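Local structure of stromal cell-derived factor 2-like protein (Arabidopsis thaliana, 3MAL) at residues A[130-143]-A[178-191]. The protein takes part in protein quality control and the unfolded protein response in the endoplasmic reticulum, in a complex needed for accumulation of an immune receptor kinase. Residues are numbered along the deposited sequence; the frame is centred on the assembly and turned at random.
Sequences IIEGSGKTWKQDQR and KKADNIWLAAEGVY. With SO4 (sulfate ion), chain E; SO4 (sulfate ion), chain C.
Gln140 runs alongside the backbone of Ala186 and Ala187 to meet Tyr191, beyond the corner at Glu188, and its side chain can be followed outward. CB lies 3.3 Å from Tyr191 OH; CG, anti to the backbone N (chi1 179°), rests against both that hydroxyl and Ala186 O, 3.4 Å from the latter. The chain runs on extended, and OE1 comes in at the edge of the tyrosine ring, in its plane, to accept the hydroxyl proton; the modelled separation is so short that its exact length is doubtful. NE2 turns back to Asp141 OD1 in a weak bond. Amide and ring planes stand 63° apart. Beside this, Asp141 N gives a nearly straight hydrogen bond to Ala186 O (2.8 Å, 172° at the hydrogen), clasping the type II turn Lys139-Gln142 to the strand. One water ties the turn to the strand with four hydrogen bonds, accepting from Trp138 NE1 and Ala186 N and donating to Lys139 O and Gln142 O. Ala186 CB sits obliquely against the indole, 4.0 Å from Trp138 CZ2. Farther along, Arg143 and Ile183 cross at about a right angle: in the conformer given here, Ile183 CD1 lies against Arg143 CB (3.4 Å), while Ile183 CG1 lies over the centre of one guanidinium face, 4.2 Å above it; Arg143 NH2 forms a salt bridge with Glu29. Leu185 CD2 packs beside Arg143 CG and lies 3.3 Å from Asp141 O. Lys139 NZ bridges two sulfates, probably from the crystallisation liquor. The contact lays the loop between strands 127-131 and 143-148 against strand 184-190, the neighbour of 143-148 in the six-stranded barrel of a beta-trefoil, the fold of MIR domains.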
# COMPACT_ATOMS: atom_id res chain seq x y z
N ILE A 130 3.09 -7.25 8.21
CA ILE A 130 2.92 -7.74 9.58
C ILE A 130 1.54 -8.33 9.68
O ILE A 130 0.54 -7.61 9.61
CB ILE A 130 3.10 -6.59 10.60
CG1 ILE A 130 4.50 -5.96 10.43
CG2 ILE A 130 2.94 -7.12 12.03
CD1 ILE A 130 4.73 -4.69 11.22
N ILE A 131 1.46 -9.65 9.80
CA ILE A 131 0.16 -10.28 9.92
C ILE A 131 -0.26 -10.27 11.38
O ILE A 131 0.48 -10.72 12.24
CB ILE A 131 0.15 -11.72 9.36
CG1 ILE A 131 0.58 -11.74 7.89
CG2 ILE A 131 -1.25 -12.36 9.53
CD1 ILE A 131 0.77 -13.16 7.35
N GLU A 132 -1.47 -9.77 11.64
CA GLU A 132 -1.87 -9.55 13.03
C GLU A 132 -2.03 -10.81 13.90
O GLU A 132 -1.51 -10.85 15.02
CB GLU A 132 -3.06 -8.59 13.11
CG GLU A 132 -2.60 -7.15 12.92
CD GLU A 132 -1.54 -6.75 13.95
OE1 GLU A 132 -1.76 -7.10 15.14
OE2 GLU A 132 -0.51 -6.11 13.59
N GLY A 133 -2.68 -11.84 13.38
CA GLY A 133 -2.73 -13.13 14.09
C GLY A 133 -1.44 -13.95 14.02
O GLY A 133 -0.36 -13.43 13.72
N SER A 134 -1.55 -15.24 14.31
CA SER A 134 -0.42 -16.17 14.23
C SER A 134 -0.26 -16.73 12.80
O SER A 134 0.59 -17.61 12.58
CB SER A 134 -0.60 -17.32 15.22
OG SER A 134 -1.81 -18.01 14.92
N GLY A 135 -1.07 -16.24 11.86
CA GLY A 135 -0.93 -16.59 10.44
C GLY A 135 0.48 -16.30 9.93
O GLY A 135 1.04 -15.26 10.24
N LYS A 136 1.04 -17.23 9.16
CA LYS A 136 2.40 -17.08 8.70
C LYS A 136 2.52 -16.68 7.23
O LYS A 136 3.54 -16.12 6.82
CB LYS A 136 3.19 -18.36 9.00
CG LYS A 136 3.40 -18.60 10.53
CD LYS A 136 3.85 -20.05 10.81
CE LYS A 136 2.61 -20.97 10.70
NZ LYS A 136 2.97 -22.36 10.41
N THR A 137 1.49 -16.95 6.44
CA THR A 137 1.47 -16.52 5.04
C THR A 137 0.29 -15.57 4.83
O THR A 137 -0.76 -15.74 5.45
CB THR A 137 1.36 -17.71 4.05
OG1 THR A 137 0.18 -18.44 4.32
CG2 THR A 137 2.59 -18.65 4.14
N TRP A 138 0.48 -14.58 3.96
CA TRP A 138 -0.51 -13.55 3.69
C TRP A 138 -1.69 -14.17 2.92
O TRP A 138 -1.49 -14.88 1.93
CB TRP A 138 0.14 -12.41 2.88
CG TRP A 138 -0.62 -11.09 2.82
CD1 TRP A 138 -1.72 -10.72 3.54
CD2 TRP A 138 -0.28 -9.96 2.01
NE1 TRP A 138 -2.11 -9.44 3.20
CE2 TRP A 138 -1.23 -8.95 2.28
CE3 TRP A 138 0.73 -9.70 1.07
CZ2 TRP A 138 -1.21 -7.70 1.64
CZ3 TRP A 138 0.76 -8.45 0.43
CH2 TRP A 138 -0.21 -7.46 0.73
N LYS A 139 -2.91 -13.89 3.40
CA LYS A 139 -4.13 -14.38 2.78
C LYS A 139 -5.15 -13.27 2.56
O LYS A 139 -5.14 -12.24 3.23
CB LYS A 139 -4.75 -15.52 3.62
CG LYS A 139 -3.84 -16.75 3.73
CD LYS A 139 -4.44 -17.79 4.67
CE LYS A 139 -3.41 -18.88 4.97
NZ LYS A 139 -2.41 -18.37 5.92
N GLN A 140 -6.06 -13.49 1.62
CA GLN A 140 -7.16 -12.56 1.42
C GLN A 140 -8.02 -12.45 2.69
O GLN A 140 -8.27 -13.44 3.36
CB GLN A 140 -8.01 -13.01 0.24
CG GLN A 140 -9.19 -12.12 -0.02
CD GLN A 140 -10.01 -12.58 -1.21
OE1 GLN A 140 -9.67 -12.30 -2.36
NE2 GLN A 140 -11.12 -13.26 -0.94
N ASP A 141 -8.47 -11.25 3.00
CA ASP A 141 -9.26 -10.99 4.19
C ASP A 141 -8.58 -11.12 5.51
O ASP A 141 -9.26 -10.93 6.51
CB ASP A 141 -10.54 -11.84 4.27
CG ASP A 141 -11.39 -11.70 3.08
OD1 ASP A 141 -11.50 -12.68 2.31
OD2 ASP A 141 -11.94 -10.60 2.87
N GLN A 142 -7.29 -11.43 5.61
CA GLN A 142 -6.73 -11.44 6.98
C GLN A 142 -6.25 -10.05 7.36
O GLN A 142 -5.86 -9.27 6.51
CB GLN A 142 -5.63 -12.50 7.25
CG GLN A 142 -4.55 -12.39 6.33
CD GLN A 142 -3.29 -13.15 6.67
OE1 GLN A 142 -3.25 -14.27 7.23
NE2 GLN A 142 -2.25 -12.57 6.22
N ARG A 143 -6.26 -9.76 8.65
CA ARG A 143 -5.91 -8.43 9.13
C ARG A 143 -4.40 -8.29 9.15
O ARG A 143 -3.68 -9.16 9.69
CB ARG A 143 -6.51 -8.24 10.53
CG ARG A 143 -8.04 -8.30 10.53
CD ARG A 143 -8.61 -8.50 11.94
NE ARG A 143 -8.96 -7.21 12.52
CZ ARG A 143 -8.27 -6.59 13.48
NH1 ARG A 143 -7.18 -7.16 14.00
NH2 ARG A 143 -8.68 -5.41 13.92
N LYS A 178 0.65 1.69 16.35
CA LYS A 178 -0.40 0.75 15.94
C LYS A 178 -1.74 1.24 16.44
O LYS A 178 -1.90 1.55 17.63
CB LYS A 178 -0.12 -0.67 16.47
CG LYS A 178 1.20 -1.24 16.03
CD LYS A 178 1.27 -2.74 16.35
CE LYS A 178 2.45 -3.34 15.65
NZ LYS A 178 2.50 -4.83 15.83
N LYS A 179 -2.69 1.37 15.52
CA LYS A 179 -4.04 1.77 15.87
C LYS A 179 -5.02 1.03 15.00
O LYS A 179 -4.63 0.41 14.00
CB LYS A 179 -4.24 3.28 15.66
CG LYS A 179 -3.34 4.19 16.51
CD LYS A 179 -3.70 5.66 16.25
CE LYS A 179 -2.86 6.59 17.13
NZ LYS A 179 -3.17 8.04 16.91
N ALA A 180 -6.30 1.11 15.35
CA ALA A 180 -7.37 0.52 14.55
C ALA A 180 -7.34 1.03 13.09
O ALA A 180 -7.59 0.27 12.16
CB ALA A 180 -8.72 0.80 15.20
N ASP A 181 -7.01 2.31 12.92
CA ASP A 181 -6.96 2.94 11.59
C ASP A 181 -5.69 2.63 10.79
O ASP A 181 -5.47 3.22 9.73
CB ASP A 181 -7.09 4.47 11.71
CG ASP A 181 -8.51 4.94 12.00
OD1 ASP A 181 -9.48 4.31 11.54
OD2 ASP A 181 -8.65 5.97 12.68
N ASN A 182 -4.83 1.73 11.28
CA ASN A 182 -3.78 1.21 10.39
C ASN A 182 -3.82 -0.30 10.16
O ASN A 182 -2.82 -0.92 9.83
CB ASN A 182 -2.35 1.78 10.68
CG ASN A 182 -1.99 1.82 12.15
OD1 ASN A 182 -1.92 0.78 12.81
ND2 ASN A 182 -1.69 3.03 12.65
N ILE A 183 -5.00 -0.89 10.33
CA ILE A 183 -5.18 -2.26 9.91
C ILE A 183 -5.80 -2.29 8.52
O ILE A 183 -6.70 -1.50 8.17
CB ILE A 183 -5.93 -3.11 10.96
CG1 ILE A 183 -5.94 -4.60 10.55
CG2 ILE A 183 -7.32 -2.57 11.21
CD1 ILE A 183 -7.06 -4.99 9.60
N TRP A 184 -5.26 -3.18 7.69
CA TRP A 184 -5.71 -3.33 6.31
C TRP A 184 -6.02 -4.81 6.01
O TRP A 184 -5.58 -5.70 6.73
CB TRP A 184 -4.62 -2.83 5.34
CG TRP A 184 -4.32 -1.35 5.48
CD1 TRP A 184 -3.54 -0.75 6.43
CD2 TRP A 184 -4.80 -0.29 4.63
NE1 TRP A 184 -3.51 0.61 6.23
CE2 TRP A 184 -4.27 0.92 5.14
CE3 TRP A 184 -5.63 -0.25 3.51
CZ2 TRP A 184 -4.54 2.16 4.55
CZ3 TRP A 184 -5.90 0.99 2.92
CH2 TRP A 184 -5.35 2.17 3.44
N LEU A 185 -6.75 -5.03 4.92
CA LEU A 185 -7.13 -6.36 4.44
C LEU A 185 -6.93 -6.42 2.91
O LEU A 185 -7.41 -5.54 2.17
CB LEU A 185 -8.61 -6.62 4.78
CG LEU A 185 -9.02 -6.39 6.26
CD1 LEU A 185 -10.36 -5.69 6.40
CD2 LEU A 185 -9.03 -7.66 7.03
N ALA A 186 -6.22 -7.43 2.43
CA ALA A 186 -6.18 -7.65 0.99
C ALA A 186 -7.51 -8.24 0.52
O ALA A 186 -8.06 -9.16 1.15
CB ALA A 186 -5.00 -8.57 0.59
N ALA A 187 -8.03 -7.69 -0.57
CA ALA A 187 -9.31 -8.18 -1.15
C ALA A 187 -9.34 -8.13 -2.69
O ALA A 187 -8.43 -7.56 -3.34
CB ALA A 187 -10.46 -7.37 -0.57
N GLU A 188 -10.38 -8.71 -3.28
CA GLU A 188 -10.62 -8.56 -4.72
C GLU A 188 -9.41 -8.89 -5.59
O GLU A 188 -9.25 -8.35 -6.67
CB GLU A 188 -11.08 -7.13 -5.06
CG GLU A 188 -12.43 -6.87 -4.53
CD GLU A 188 -12.93 -5.46 -4.76
OE1 GLU A 188 -12.78 -4.88 -5.86
OE2 GLU A 188 -13.54 -4.95 -3.82
N GLY A 189 -8.56 -9.80 -5.14
CA GLY A 189 -7.32 -10.01 -5.85
C GLY A 189 -7.35 -11.08 -6.91
O GLY A 189 -8.32 -11.82 -7.05
N VAL A 190 -6.28 -11.14 -7.70
CA VAL A 190 -6.02 -12.26 -8.57
C VAL A 190 -4.69 -12.83 -8.11
O VAL A 190 -3.65 -12.18 -8.23
CB VAL A 190 -5.98 -11.85 -10.05
CG1 VAL A 190 -5.54 -13.03 -10.92
CG2 VAL A 190 -7.36 -11.32 -10.49
N TYR A 191 -4.72 -14.04 -7.57
CA TYR A 191 -3.55 -14.62 -6.93
C TYR A 191 -2.88 -15.70 -7.79
O TYR A 191 -3.53 -16.67 -8.21
CB TYR A 191 -3.90 -15.13 -5.53
CG TYR A 191 -4.81 -14.17 -4.75
CD1 TYR A 191 -6.12 -14.54 -4.42
CD2 TYR A 191 -4.37 -12.91 -4.36
CE1 TYR A 191 -6.96 -13.68 -3.73
CE2 TYR A 191 -5.22 -12.03 -3.65
CZ TYR A 191 -6.51 -12.43 -3.35
OH TYR A 191 -7.36 -11.60 -2.66
S SO4 E . -0.02 -20.66 7.88
O1 SO4 E . -0.06 -19.93 9.13
O2 SO4 E . 1.16 -21.53 7.88
O3 SO4 E . -1.26 -21.43 7.76
O4 SO4 E . 0.09 -19.72 6.78
S SO4 C . -4.66 -17.29 9.03
O1 SO4 C . -4.68 -17.98 10.31
O2 SO4 C . -3.42 -17.60 8.38
O3 SO4 C . -5.81 -17.69 8.22
O4 SO4 C . -4.70 -15.86 9.27
O HOH W 1 -4.94 -9.54 3.93